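Local atomic coordinates of hypothetical protein APC35681 (Geobacillus stearothermophilus, PDB entry 1RFZ), a protein that is of uncertain function but probably acts as a phosphatidylglycerophosphatase, an enzyme that removes the phosphate from phosphatidylglycerol phosphate. Residues A[131-136]-A[143-148]; A[102-107]-A[149-154]; A[21-26]-A[69-74]; A[28-33]-A[52-57]. All blocks are in the same frame, centred on the assembly; numbering follows the deposited sequence.

Contact 1: residues A[131-136]-A[143-148]; sequences QYLNDK and TFLDDI
L133 and D146 bury most of the surface between 131-136 and 143-148, meeting through their aliphatic parts. CB of L133 lies 3.3 Å from CB of D146, and the two side chains run past each other in opposite directions. The leucine then reaches beyond the aspartate: its CD2 comes to 3.5 Å from CG of L145, with CD2 of L145 equally near, so one methyl packs obliquely against that branched end. Turning CG of L133 beside its own backbone N (chi1 -68°) sends this methyl across to the first turn of helix 145-163. In D146, CG sits between the backbone N and the carbonyl carbon (chi1 80°), which sets the carboxylate beside N134. Here OD1 of N134 is modelled 3.0 Å from OD2 of D146, with the amide and carboxylate planes 79° apart. Both atoms are acceptors and no hydrogen bond forms as built. The leucine's carbonyl is taken by ND2 of N142, in the loop that returns the chain, while D147, one residue on from D146, points its carboxylate into a group of acids made by D100, E101 and D123. The arrangement is that of two successive helices joined by a loop, with the end of helix 129-134 folded against the start of helix 145-163, the closing helix of this all-helical chain.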
loop_
_atom_site.group_PDB
_atom_site.type_symbol
_atom_site.label_atom_id
_atom_site.label_comp_id
_atom_site.label_asym_id
_atom_site.label_seq_id
_atom_site.Cartn_x
_atom_site.Cartn_y
_atom_site.Cartn_z
ATOM N N GLN A 131 6.675 16.480 18.703
ATOM C CA GLN A 131 6.184 16.894 20.007
ATOM C C GLN A 131 5.357 18.167 19.843
ATOM O O GLN A 131 4.226 18.261 20.322
ATOM C CB GLN A 131 7.362 17.171 20.937
ATOM C CG GLN A 131 6.958 17.742 22.279
ATOM C CD GLN A 131 6.203 16.741 23.129
ATOM O OE1 GLN A 131 5.693 17.080 24.201
ATOM N NE2 GLN A 131 6.135 15.495 22.663
ATOM N N TYR A 132 5.934 19.147 19.156
ATOM C CA TYR A 132 5.261 20.411 18.925
ATOM C C TYR A 132 4.051 20.297 18.010
ATOM O O TYR A 132 3.028 20.935 18.253
ATOM C CB TYR A 132 6.238 21.432 18.333
ATOM C CG TYR A 132 5.558 22.577 17.608
ATOM C CD1 TYR A 132 4.670 23.422 18.270
ATOM C CD2 TYR A 132 5.774 22.788 16.248
ATOM C CE1 TYR A 132 4.010 24.442 17.595
ATOM C CE2 TYR A 132 5.121 23.806 15.563
ATOM C CZ TYR A 132 4.239 24.627 16.241
ATOM O OH TYR A 132 3.578 25.626 15.561
ATOM N N LEU A 133 4.158 19.492 16.957
ATOM C CA LEU A 133 3.054 19.370 16.016
ATOM C C LEU A 133 1.864 18.611 16.563
ATOM O O LEU A 133 0.727 18.852 16.153
ATOM C CB LEU A 133 3.517 18.707 14.720
ATOM C CG LEU A 133 4.474 19.484 13.827
ATOM C CD1 LEU A 133 5.847 19.532 14.470
ATOM C CD2 LEU A 133 4.555 18.805 12.478
ATOM N N ASN A 134 2.105 17.690 17.485
ATOM C CA ASN A 134 0.985 16.943 18.021
ATOM C C ASN A 134 0.346 17.685 19.188
ATOM O O ASN A 134 -0.782 17.380 19.580
ATOM C CB ASN A 134 1.416 15.546 18.456
ATOM C CG ASN A 134 0.282 14.548 18.366
ATOM O OD1 ASN A 134 0.296 13.650 17.523
ATOM N ND2 ASN A 134 -0.721 14.714 19.221
ATOM N N ASP A 135 1.071 18.663 19.731
ATOM C CA ASP A 135 0.570 19.466 20.844
ATOM C C ASP A 135 -0.677 20.227 20.375
ATOM O O ASP A 135 -0.604 21.061 19.467
ATOM C CB ASP A 135 1.644 20.454 21.306
ATOM C CG ASP A 135 1.745 20.542 22.815
ATOM O OD1 ASP A 135 2.113 19.527 23.447
ATOM O OD2 ASP A 135 1.459 21.623 23.368
ATOM N N LYS A 136 -1.817 19.941 20.999
ATOM C CA LYS A 136 -3.075 20.568 20.614
ATOM C C LYS A 136 -3.332 21.912 21.268
ATOM O O LYS A 136 -4.313 22.590 20.944
ATOM C CB LYS A 136 -4.234 19.609 20.896
ATOM C CG LYS A 136 -4.221 18.388 19.985
ATOM C CD LYS A 136 -5.341 17.425 20.305
ATOM C CE LYS A 136 -5.305 16.236 19.365
ATOM N NZ LYS A 136 -6.223 15.159 19.828
ATOM N N THR A 143 -2.913 18.090 11.952
ATOM C CA THR A 143 -3.437 16.761 11.662
ATOM C C THR A 143 -2.573 15.965 10.679
ATOM O O THR A 143 -2.125 14.855 10.981
ATOM C CB THR A 143 -4.872 16.852 11.096
ATOM O OG1 THR A 143 -5.769 17.224 12.148
ATOM C CG2 THR A 143 -5.309 15.519 10.496
ATOM N N PHE A 144 -2.345 16.528 9.500
ATOM C CA PHE A 144 -1.550 15.853 8.495
ATOM C C PHE A 144 -0.053 15.990 8.674
ATOM O O PHE A 144 0.679 14.997 8.624
ATOM C CB PHE A 144 -1.896 16.374 7.116
ATOM C CG PHE A 144 -3.260 16.009 6.661
ATOM C CD1 PHE A 144 -4.357 16.782 7.029
ATOM C CD2 PHE A 144 -3.445 14.927 5.805
ATOM C CE1 PHE A 144 -5.640 16.483 6.533
ATOM C CE2 PHE A 144 -4.711 14.614 5.301
ATOM C CZ PHE A 144 -5.818 15.393 5.661
ATOM N N LEU A 145 0.396 17.225 8.875
ATOM C CA LEU A 145 1.817 17.500 8.993
ATOM C C LEU A 145 2.663 16.665 9.950
ATOM O O LEU A 145 3.759 16.244 9.576
ATOM C CB LEU A 145 2.067 18.983 9.288
ATOM C CG LEU A 145 3.575 19.284 9.165
ATOM C CD1 LEU A 145 4.020 19.009 7.722
ATOM C CD2 LEU A 145 3.892 20.721 9.570
ATOM N N ASP A 146 2.199 16.418 11.171
ATOM C CA ASP A 146 3.034 15.645 12.089
ATOM C C ASP A 146 3.141 14.179 11.678
ATOM O O ASP A 146 3.949 13.427 12.222
ATOM C CB ASP A 146 2.544 15.787 13.535
ATOM C CG ASP A 146 1.370 14.901 13.854
ATOM O OD1 ASP A 146 0.342 14.990 13.141
ATOM O OD2 ASP A 146 1.485 14.122 14.830
ATOM N N ASP A 147 2.321 13.784 10.712
ATOM C CA ASP A 147 2.345 12.422 10.169
ATOM C C ASP A 147 3.364 12.386 9.018
ATOM O O ASP A 147 4.175 11.464 8.918
ATOM C CB ASP A 147 0.966 12.028 9.624
ATOM C CG ASP A 147 0.125 11.257 10.633
ATOM O OD1 ASP A 147 -1.038 10.943 10.298
ATOM O OD2 ASP A 147 0.614 10.962 11.747
ATOM N N ILE A 148 3.315 13.398 8.151
ATOM C CA ILE A 148 4.246 13.469 7.051
ATOM C C ILE A 148 5.644 13.828 7.537
ATOM O O ILE A 148 6.640 13.411 6.943
ATOM C CB ILE A 148 3.769 14.462 5.977
ATOM C CG1 ILE A 148 3.666 15.858 6.539
ATOM C CG2 ILE A 148 2.398 14.069 5.486
ATOM C CD1 ILE A 148 2.841 16.772 5.631
#

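Contact 2: residues A[102-107]-A[149-154]; sequences ILALSI and VGAIAA
A104 and A151 mark the closest approach of two nearly parallel helices, 99-109 and 145-163, in the centre of the all-alpha fold. The axes of the short segments come within 8.3 Å and make a signed crossing angle of -20°. Where they are nearest, CB of A104 stands 3.7 Å from CB of A151, and the lack of anything beyond these methyls lets the backbones draw close, with the CA atoms of A104 and A151 at 5.3 Å. One turn on, I107 closes over the same alanine, its branching CB 4.0 Å from CB of A151. The rest of I107 extends to the neighbouring residue: CG2 lies 3.9 Å from CG1 of I152, and CD1 also approaches that atom. Because CG2 of I107 is anti to the backbone N, this methyl lies against the backbone N and CA of I152. The side chains meet only through carbon, and no hydrogen bond joins the segments. Y119 touches both alanines from helix 115-125, and A66 and I67 of helix 61-76 meet I107 and I152. Helix 99-109 also faces other copies of the protein: L103 packs on V99 of the second subunit and L105 on L105 of the third. Small residues at the crossing and branched ones beside it give the close helix-helix packing of an all-helical bundle core, reached here between helices distant in sequence.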
loop_
_atom_site.group_PDB
_atom_site.type_symbol
_atom_site.label_atom_id
_atom_site.label_comp_id
_atom_site.label_asym_id
_atom_site.label_seq_id
_atom_site.Cartn_x
_atom_site.Cartn_y
_atom_site.Cartn_z
ATOM N N ILE A 102 -2.809 7.713 5.464
ATOM C CA ILE A 102 -2.750 7.172 4.107
ATOM C C ILE A 102 -1.766 8.020 3.295
ATOM O O ILE A 102 -1.021 7.500 2.458
ATOM C CB ILE A 102 -4.147 7.183 3.433
ATOM C CG1 ILE A 102 -5.088 6.254 4.191
ATOM C CG2 ILE A 102 -4.058 6.710 2.002
ATOM C CD1 ILE A 102 -6.507 6.322 3.709
ATOM N N LEU A 103 -1.759 9.323 3.554
ATOM C CA LEU A 103 -0.836 10.214 2.870
ATOM C C LEU A 103 0.588 9.957 3.317
ATOM O O LEU A 103 1.488 9.865 2.496
ATOM C CB LEU A 103 -1.181 11.691 3.132
ATOM C CG LEU A 103 -2.005 12.394 2.041
ATOM C CD1 LEU A 103 -2.153 13.857 2.366
ATOM C CD2 LEU A 103 -1.319 12.229 0.693
ATOM N N ALA A 104 0.797 9.844 4.619
ATOM C CA ALA A 104 2.138 9.607 5.148
ATOM C C ALA A 104 2.774 8.335 4.581
ATOM O O ALA A 104 3.994 8.267 4.409
ATOM C CB ALA A 104 2.105 9.529 6.688
ATOM N N LEU A 105 1.945 7.334 4.288
ATOM C CA LEU A 105 2.437 6.069 3.766
ATOM C C LEU A 105 3.012 6.252 2.367
ATOM O O LEU A 105 4.066 5.687 2.041
ATOM C CB LEU A 105 1.317 5.032 3.730
ATOM C CG LEU A 105 1.832 3.598 3.575
ATOM C CD1 LEU A 105 2.495 3.168 4.884
ATOM C CD2 LEU A 105 0.689 2.655 3.214
ATOM N N SER A 106 2.325 7.053 1.552
ATOM C CA SER A 106 2.771 7.304 0.193
ATOM C C SER A 106 4.142 7.943 0.210
ATOM O O SER A 106 4.896 7.836 -0.756
ATOM C CB SER A 106 1.781 8.193 -0.568
ATOM O OG SER A 106 1.656 9.460 0.029
ATOM N N ILE A 107 4.471 8.616 1.305
ATOM C CA ILE A 107 5.787 9.220 1.403
ATOM C C ILE A 107 6.745 8.094 1.767
ATOM O O ILE A 107 7.762 7.891 1.107
ATOM C CB ILE A 107 5.834 10.327 2.490
ATOM C CG1 ILE A 107 5.044 11.548 2.012
ATOM C CG2 ILE A 107 7.290 10.706 2.811
ATOM C CD1 ILE A 107 5.044 12.664 3.005
ATOM N N VAL A 149 5.746 14.582 8.620
ATOM C CA VAL A 149 7.078 14.914 9.114
ATOM C C VAL A 149 7.723 13.620 9.565
ATOM O O VAL A 149 8.923 13.401 9.358
ATOM C CB VAL A 149 7.049 15.875 10.325
ATOM C CG1 VAL A 149 8.445 16.028 10.899
ATOM C CG2 VAL A 149 6.511 17.233 9.901
ATOM N N GLY A 150 6.905 12.766 10.183
ATOM C CA GLY A 150 7.385 11.491 10.678
ATOM C C GLY A 150 7.657 10.551 9.532
ATOM O O GLY A 150 8.626 9.782 9.553
ATOM N N ALA A 151 6.793 10.605 8.526
ATOM C CA ALA A 151 6.964 9.765 7.360
ATOM C C ALA A 151 8.276 10.156 6.656
ATOM O O ALA A 151 9.138 9.305 6.439
ATOM C CB ALA A 151 5.771 9.922 6.430
ATOM N N ILE A 152 8.431 11.439 6.325
ATOM C CA ILE A 152 9.641 11.905 5.664
ATOM C C ILE A 152 10.880 11.409 6.422
ATOM O O ILE A 152 11.833 10.900 5.807
ATOM C CB ILE A 152 9.672 13.463 5.559
ATOM C CG1 ILE A 152 8.555 13.961 4.639
ATOM C CG2 ILE A 152 11.007 13.934 5.004
ATOM C CD1 ILE A 152 8.508 15.465 4.493
ATOM N N ALA A 153 10.879 11.547 7.750
ATOM C CA ALA A 153 12.014 11.078 8.555
ATOM C C ALA A 153 12.271 9.583 8.299
ATOM O O ALA A 153 13.408 9.158 8.074
ATOM C CB ALA A 153 11.731 11.309 10.023
ATOM N N ALA A 154 11.191 8.801 8.333
ATOM C CA ALA A 154 11.236 7.362 8.104
ATOM C C ALA A 154 11.838 7.017 6.737
ATOM O O ALA A 154 12.783 6.226 6.641
ATOM C CB ALA A 154 9.823 6.789 8.209
#

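Contact 3: residues A[21-26]-A[69-74]; sequences EERGVT and TGIQLD
R23 lays its aliphatic stem along I71, the two side chains passing in opposite directions. CG of R23 is 3.4 Å from CG2 of I71, and the same methyl follows the chain outward, with CD and then NE of R23 each at 3.5 Å; CD1 of I71 supports CG from the other branch. Torsions at chi2 (-59°) and chi3 (-79°) bend the arginine along this isoleucine and bring its end to the last residue of 69-74, where NH2 of R23 reaches CB of D74 at 3.9 Å. No hydrogen bond joins the segments: NH2 makes a salt bridge to E78, while the D74 carboxylate is engaged by the backbone N of L145. R23 follows directly on helix 13-22, just before G24, whose positive phi (107°) and bonds back into the last turn form a Schellman motif; the bond from G24 N to E21 O is one of them. With alanine at R23, E78 is likely to be left without its charged mate and I71 CG2 without cover on this side. Further out, L145 touches R23, V25 and I71 from helix 145-163, W19 and L20 cover I71 from helix 13-22, and Q72, on the far side of its helix, is hydrogen-bonded to D83 of the second subunit.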
loop_
_atom_site.group_PDB
_atom_site.type_symbol
_atom_site.label_atom_id
_atom_site.label_comp_id
_atom_site.label_asym_id
_atom_site.label_seq_id
_atom_site.Cartn_x
_atom_site.Cartn_y
_atom_site.Cartn_z
ATOM N N GLU A 21 8.464 25.293 6.437
ATOM C CA GLU A 21 9.069 26.300 7.303
ATOM C C GLU A 21 7.964 27.160 7.908
ATOM O O GLU A 21 8.052 27.559 9.068
ATOM C CB GLU A 21 10.019 27.188 6.495
ATOM C CG GLU A 21 10.625 28.350 7.280
ATOM C CD GLU A 21 11.942 27.994 7.957
ATOM O OE1 GLU A 21 12.903 27.642 7.231
ATOM O OE2 GLU A 21 12.020 28.073 9.211
ATOM N N GLU A 22 6.927 27.425 7.110
ATOM C CA GLU A 22 5.774 28.233 7.524
ATOM C C GLU A 22 4.818 27.535 8.485
ATOM O O GLU A 22 3.870 28.154 8.967
ATOM C CB GLU A 22 4.983 28.697 6.306
ATOM C CG GLU A 22 5.627 29.825 5.538
ATOM C CD GLU A 22 4.904 30.115 4.240
ATOM O OE1 GLU A 22 3.658 30.223 4.267
ATOM O OE2 GLU A 22 5.580 30.240 3.193
ATOM N N ARG A 23 5.049 26.247 8.743
ATOM C CA ARG A 23 4.225 25.483 9.676
ATOM C C ARG A 23 5.100 25.101 10.873
ATOM O O ARG A 23 4.642 24.450 11.820
ATOM C CB ARG A 23 3.660 24.237 9.001
ATOM C CG ARG A 23 2.881 24.533 7.737
ATOM C CD ARG A 23 1.711 25.457 8.005
ATOM N NE ARG A 23 0.568 24.768 8.595
ATOM C CZ ARG A 23 -0.573 25.366 8.930
ATOM N NH1 ARG A 23 -0.722 26.672 8.736
ATOM N NH2 ARG A 23 -1.571 24.660 9.451
ATOM N N GLY A 24 6.364 25.517 10.818
ATOM C CA GLY A 24 7.282 25.250 11.907
ATOM C C GLY A 24 8.342 24.191 11.657
ATOM O O GLY A 24 9.293 24.044 12.445
ATOM N N VAL A 25 8.217 23.461 10.554
ATOM C CA VAL A 25 9.172 22.398 10.278
ATOM C C VAL A 25 10.397 22.780 9.446
ATOM O O VAL A 25 10.302 23.379 8.377
ATOM C CB VAL A 25 8.464 21.180 9.638
ATOM C CG1 VAL A 25 9.418 19.996 9.607
ATOM C CG2 VAL A 25 7.173 20.840 10.431
ATOM N N THR A 26 11.550 22.403 9.979
ATOM C CA THR A 26 12.847 22.664 9.382
ATOM C C THR A 26 13.442 21.376 8.876
ATOM O O THR A 26 13.429 20.379 9.589
ATOM C CB THR A 26 13.813 23.198 10.440
ATOM O OG1 THR A 26 13.486 24.555 10.732
ATOM C CG2 THR A 26 15.244 23.101 9.969
ATOM N N THR A 69 -0.708 18.946 -0.427
ATOM C CA THR A 69 -2.072 18.565 -0.045
ATOM C C THR A 69 -2.235 18.503 1.487
ATOM O O THR A 69 -3.229 18.972 2.055
ATOM C CB THR A 69 -2.442 17.185 -0.608
ATOM O OG1 THR A 69 -2.217 17.157 -2.024
ATOM C CG2 THR A 69 -3.903 16.889 -0.329
ATOM N N GLY A 70 -1.244 17.914 2.149
ATOM C CA GLY A 70 -1.285 17.803 3.592
ATOM C C GLY A 70 -1.427 19.149 4.271
ATOM O O GLY A 70 -2.408 19.394 4.955
ATOM N N ILE A 71 -0.455 20.031 4.080
ATOM C CA ILE A 71 -0.512 21.337 4.713
ATOM C C ILE A 71 -1.635 22.232 4.182
ATOM O O ILE A 71 -1.911 23.287 4.756
ATOM C CB ILE A 71 0.833 22.083 4.590
ATOM C CG1 ILE A 71 1.959 21.236 5.184
ATOM C CG2 ILE A 71 0.770 23.390 5.361
ATOM C CD1 ILE A 71 3.307 21.957 5.269
ATOM N N GLN A 72 -2.289 21.826 3.096
ATOM C CA GLN A 72 -3.397 22.619 2.556
ATOM C C GLN A 72 -4.616 22.431 3.459
ATOM O O GLN A 72 -5.187 23.397 3.970
ATOM C CB GLN A 72 -3.735 22.177 1.129
ATOM C CG GLN A 72 -4.918 22.899 0.482
ATOM C CD GLN A 72 -4.711 24.410 0.253
ATOM O OE1 GLN A 72 -5.260 24.972 -0.692
ATOM N NE2 GLN A 72 -3.937 25.062 1.123
ATOM N N LEU A 73 -4.999 21.175 3.659
ATOM C CA LEU A 73 -6.133 20.835 4.507
ATOM C C LEU A 73 -5.855 21.277 5.946
ATOM O O LEU A 73 -6.727 21.841 6.611
ATOM C CB LEU A 73 -6.382 19.326 4.447
ATOM C CG LEU A 73 -6.567 18.754 3.030
ATOM C CD1 LEU A 73 -6.431 17.236 3.074
ATOM C CD2 LEU A 73 -7.921 19.176 2.445
ATOM N N ASP A 74 -4.639 21.027 6.423
ATOM C CA ASP A 74 -4.267 21.413 7.780
ATOM C C ASP A 74 -4.628 22.869 8.030
ATOM O O ASP A 74 -5.049 23.221 9.129
ATOM C CB ASP A 74 -2.764 21.220 8.022
ATOM C CG ASP A 74 -2.454 19.970 8.837
ATOM O OD1 ASP A 74 -3.125 19.751 9.868
ATOM O OD2 ASP A 74 -1.531 19.215 8.455
#

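Contact 4: residues A[28-33]-A[52-57]; sequences EKIAEL and ENVNRV. With SO4 (sulfate ion), chain E.
V54 supplies the whole of one side of this contact, its two methyls parting to meet two consecutive residues, I30 and A31, of the facing helix. CG1 of V54 touches CG2 of I30 at 3.5 Å and has CB of I30 close behind, whereas CG2 of V54 fits against A31, 3.6 Å from CB and about as near CA. The split follows from the valine's torsion: CG1 is anti to the backbone N (chi1 -172°) and CG2 beside it, so the methyls fork over neighbouring positions. I30 offers its CG2 branch, while its CG1 arm packs on V25. Cutting V54 back to alanine would probably open a gap facing I30 CG2 and the A31 methyl, leaving both helices with little to touch here. The contact joins helices 27-38 and 47-58, successive in the chain, as a steeply crossing helix pair within the all-alpha fold; M47 adds to it by packing on A31, and L33 turns instead to V149 and A153 of helix 145-163. Helix 47-58 carries R56 well away from this interface. There a sulfate ion, probably from the crystallisation liquor, accepts a hydrogen bond from NE of R56 to its O2 at 3.0 Å, bent to 134° at the hydrogen. O3 of the ion lies at the edge of the guanidinium, in its plane, 3.8 Å from NE of R56. R159 grips the same sulfate through NH2, and its NH1 bonds to OD1 of N53, which ties this arginine to helix 47-58.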
loop_
_atom_site.group_PDB
_atom_site.type_symbol
_atom_site.label_atom_id
_atom_site.label_comp_id
_atom_site.label_asym_id
_atom_site.label_seq_id
_atom_site.Cartn_x
_atom_site.Cartn_y
_atom_site.Cartn_z
ATOM N N GLU A 28 16.127 20.453 9.006
ATOM C CA GLU A 28 17.041 20.051 10.073
ATOM C C GLU A 28 16.399 19.303 11.242
ATOM O O GLU A 28 16.970 18.355 11.772
ATOM C CB GLU A 28 17.771 21.291 10.611
ATOM C CG GLU A 28 18.677 21.040 11.801
ATOM C CD GLU A 28 20.147 21.217 11.461
ATOM O OE1 GLU A 28 20.546 22.345 11.092
ATOM O OE2 GLU A 28 20.900 20.226 11.554
ATOM N N LYS A 29 15.228 19.752 11.671
ATOM C CA LYS A 29 14.559 19.097 12.788
ATOM C C LYS A 29 14.027 17.730 12.346
ATOM O O LYS A 29 13.844 16.818 13.168
ATOM C CB LYS A 29 13.446 19.991 13.345
ATOM C CG LYS A 29 14.003 21.176 14.146
ATOM C CD LYS A 29 12.922 22.059 14.759
ATOM C CE LYS A 29 12.166 22.853 13.708
ATOM N NZ LYS A 29 11.256 23.851 14.349
ATOM N N ILE A 30 13.801 17.594 11.036
ATOM C CA ILE A 30 13.358 16.342 10.440
ATOM C C ILE A 30 14.594 15.445 10.456
ATOM O O ILE A 30 14.535 14.285 10.873
ATOM C CB ILE A 30 12.924 16.532 8.991
ATOM C CG1 ILE A 30 11.788 17.545 8.911
ATOM C CG2 ILE A 30 12.452 15.194 8.417
ATOM C CD1 ILE A 30 11.152 17.609 7.521
ATOM N N ALA A 31 15.713 15.998 9.996
ATOM C CA ALA A 31 16.969 15.265 9.982
ATOM C C ALA A 31 17.299 14.918 11.427
ATOM O O ALA A 31 18.011 13.948 11.705
ATOM C CB ALA A 31 18.088 16.121 9.369
ATOM N N GLU A 32 16.779 15.712 12.356
ATOM C CA GLU A 32 17.029 15.438 13.761
ATOM C C GLU A 32 16.334 14.122 14.093
ATOM O O GLU A 32 16.833 13.326 14.884
ATOM C CB GLU A 32 16.514 16.590 14.632
ATOM C CG GLU A 32 17.366 17.852 14.499
ATOM C CD GLU A 32 16.958 18.966 15.448
ATOM O OE1 GLU A 32 16.995 18.749 16.678
ATOM O OE2 GLU A 32 16.605 20.063 14.964
ATOM N N LEU A 33 15.194 13.890 13.449
ATOM C CA LEU A 33 14.427 12.667 13.637
ATOM C C LEU A 33 15.162 11.492 13.006
ATOM O O LEU A 33 15.073 10.366 13.493
ATOM C CB LEU A 33 13.059 12.808 12.984
ATOM C CG LEU A 33 12.122 13.854 13.582
ATOM C CD1 LEU A 33 10.838 13.933 12.765
ATOM C CD2 LEU A 33 11.822 13.484 15.023
ATOM N N GLU A 52 21.105 15.433 4.126
ATOM C CA GLU A 52 21.220 15.066 2.724
ATOM C C GLU A 52 20.003 14.228 2.334
ATOM O O GLU A 52 19.263 14.567 1.401
ATOM C CB GLU A 52 22.510 14.265 2.496
ATOM C CG GLU A 52 23.361 14.798 1.364
ATOM C CD GLU A 52 22.580 14.940 0.061
ATOM O OE1 GLU A 52 22.273 13.905 -0.577
ATOM O OE2 GLU A 52 22.268 16.095 -0.318
ATOM N N ASN A 53 19.814 13.133 3.072
ATOM C CA ASN A 53 18.709 12.209 2.868
ATOM C C ASN A 53 17.357 12.927 2.965
ATOM O O ASN A 53 16.517 12.821 2.062
ATOM C CB ASN A 53 18.812 11.081 3.901
ATOM C CG ASN A 53 19.804 10.002 3.483
ATOM O OD1 ASN A 53 19.578 9.293 2.492
ATOM N ND2 ASN A 53 20.909 9.876 4.227
ATOM N N VAL A 54 17.138 13.658 4.057
ATOM C CA VAL A 54 15.894 14.401 4.188
ATOM C C VAL A 54 15.659 15.252 2.912
ATOM O O VAL A 54 14.547 15.300 2.373
ATOM C CB VAL A 54 15.923 15.306 5.440
ATOM C CG1 VAL A 54 14.546 15.926 5.679
ATOM C CG2 VAL A 54 16.330 14.489 6.640
ATOM N N ASN A 55 16.709 15.905 2.418
ATOM C CA ASN A 55 16.574 16.717 1.219
ATOM C C ASN A 55 16.226 15.824 0.049
ATOM O O ASN A 55 15.443 16.191 -0.837
ATOM C CB ASN A 55 17.875 17.459 0.917
ATOM C CG ASN A 55 18.136 18.604 1.881
ATOM O OD1 ASN A 55 17.251 19.415 2.159
ATOM N ND2 ASN A 55 19.363 18.686 2.381
ATOM N N ARG A 56 16.807 14.632 0.055
ATOM C CA ARG A 56 16.579 13.683 -1.018
ATOM C C ARG A 56 15.111 13.309 -1.167
ATOM O O ARG A 56 14.575 13.311 -2.274
ATOM C CB ARG A 56 17.414 12.432 -0.792
ATOM C CG ARG A 56 17.962 11.900 -2.074
ATOM C CD ARG A 56 18.812 12.951 -2.734
ATOM N NE ARG A 56 19.062 12.620 -4.126
ATOM C CZ ARG A 56 19.806 13.357 -4.940
ATOM N NH1 ARG A 56 20.375 14.469 -4.488
ATOM N NH2 ARG A 56 19.977 12.981 -6.203
ATOM N N VAL A 57 14.469 12.980 -0.051
ATOM C CA VAL A 57 13.058 12.623 -0.059
ATOM C C VAL A 57 12.183 13.800 -0.527
ATOM O O VAL A 57 11.243 13.633 -1.318
ATOM C CB VAL A 57 12.612 12.185 1.354
ATOM C CG1 VAL A 57 11.088 12.178 1.467
ATOM C CG2 VAL A 57 13.153 10.816 1.647
HETATM S S SO4 E . 17.922 9.050 -4.899
HETATM O O1 SO4 E . 17.991 7.577 -4.720
HETATM O O2 SO4 E . 19.175 9.651 -4.384
HETATM O O3 SO4 E . 16.747 9.616 -4.195
HETATM O O4 SO4 E . 17.784 9.389 -6.335
#

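In the fold
Helix 145-163 ties the set together, serving contacts 1 and 2 directly, with centres 12 Å apart, and touching the other two. Contacts 1 and 3 are joined by a probable hydrogen bond from N of L145 to OD2 of D74 at 2.8 Å. Contact 2 meets contact 4 where CB of A153 lies 3.6 Å from CB of L33, and contact 3 where V149 packs on V25. Contacts 3 and 4 are linked by NZ of K29 and O of G24, 2.7 Å apart. Contacts 1 and 4 do not touch, their centres being about 17 Å apart; the sulfate belongs to contact 4, on R56.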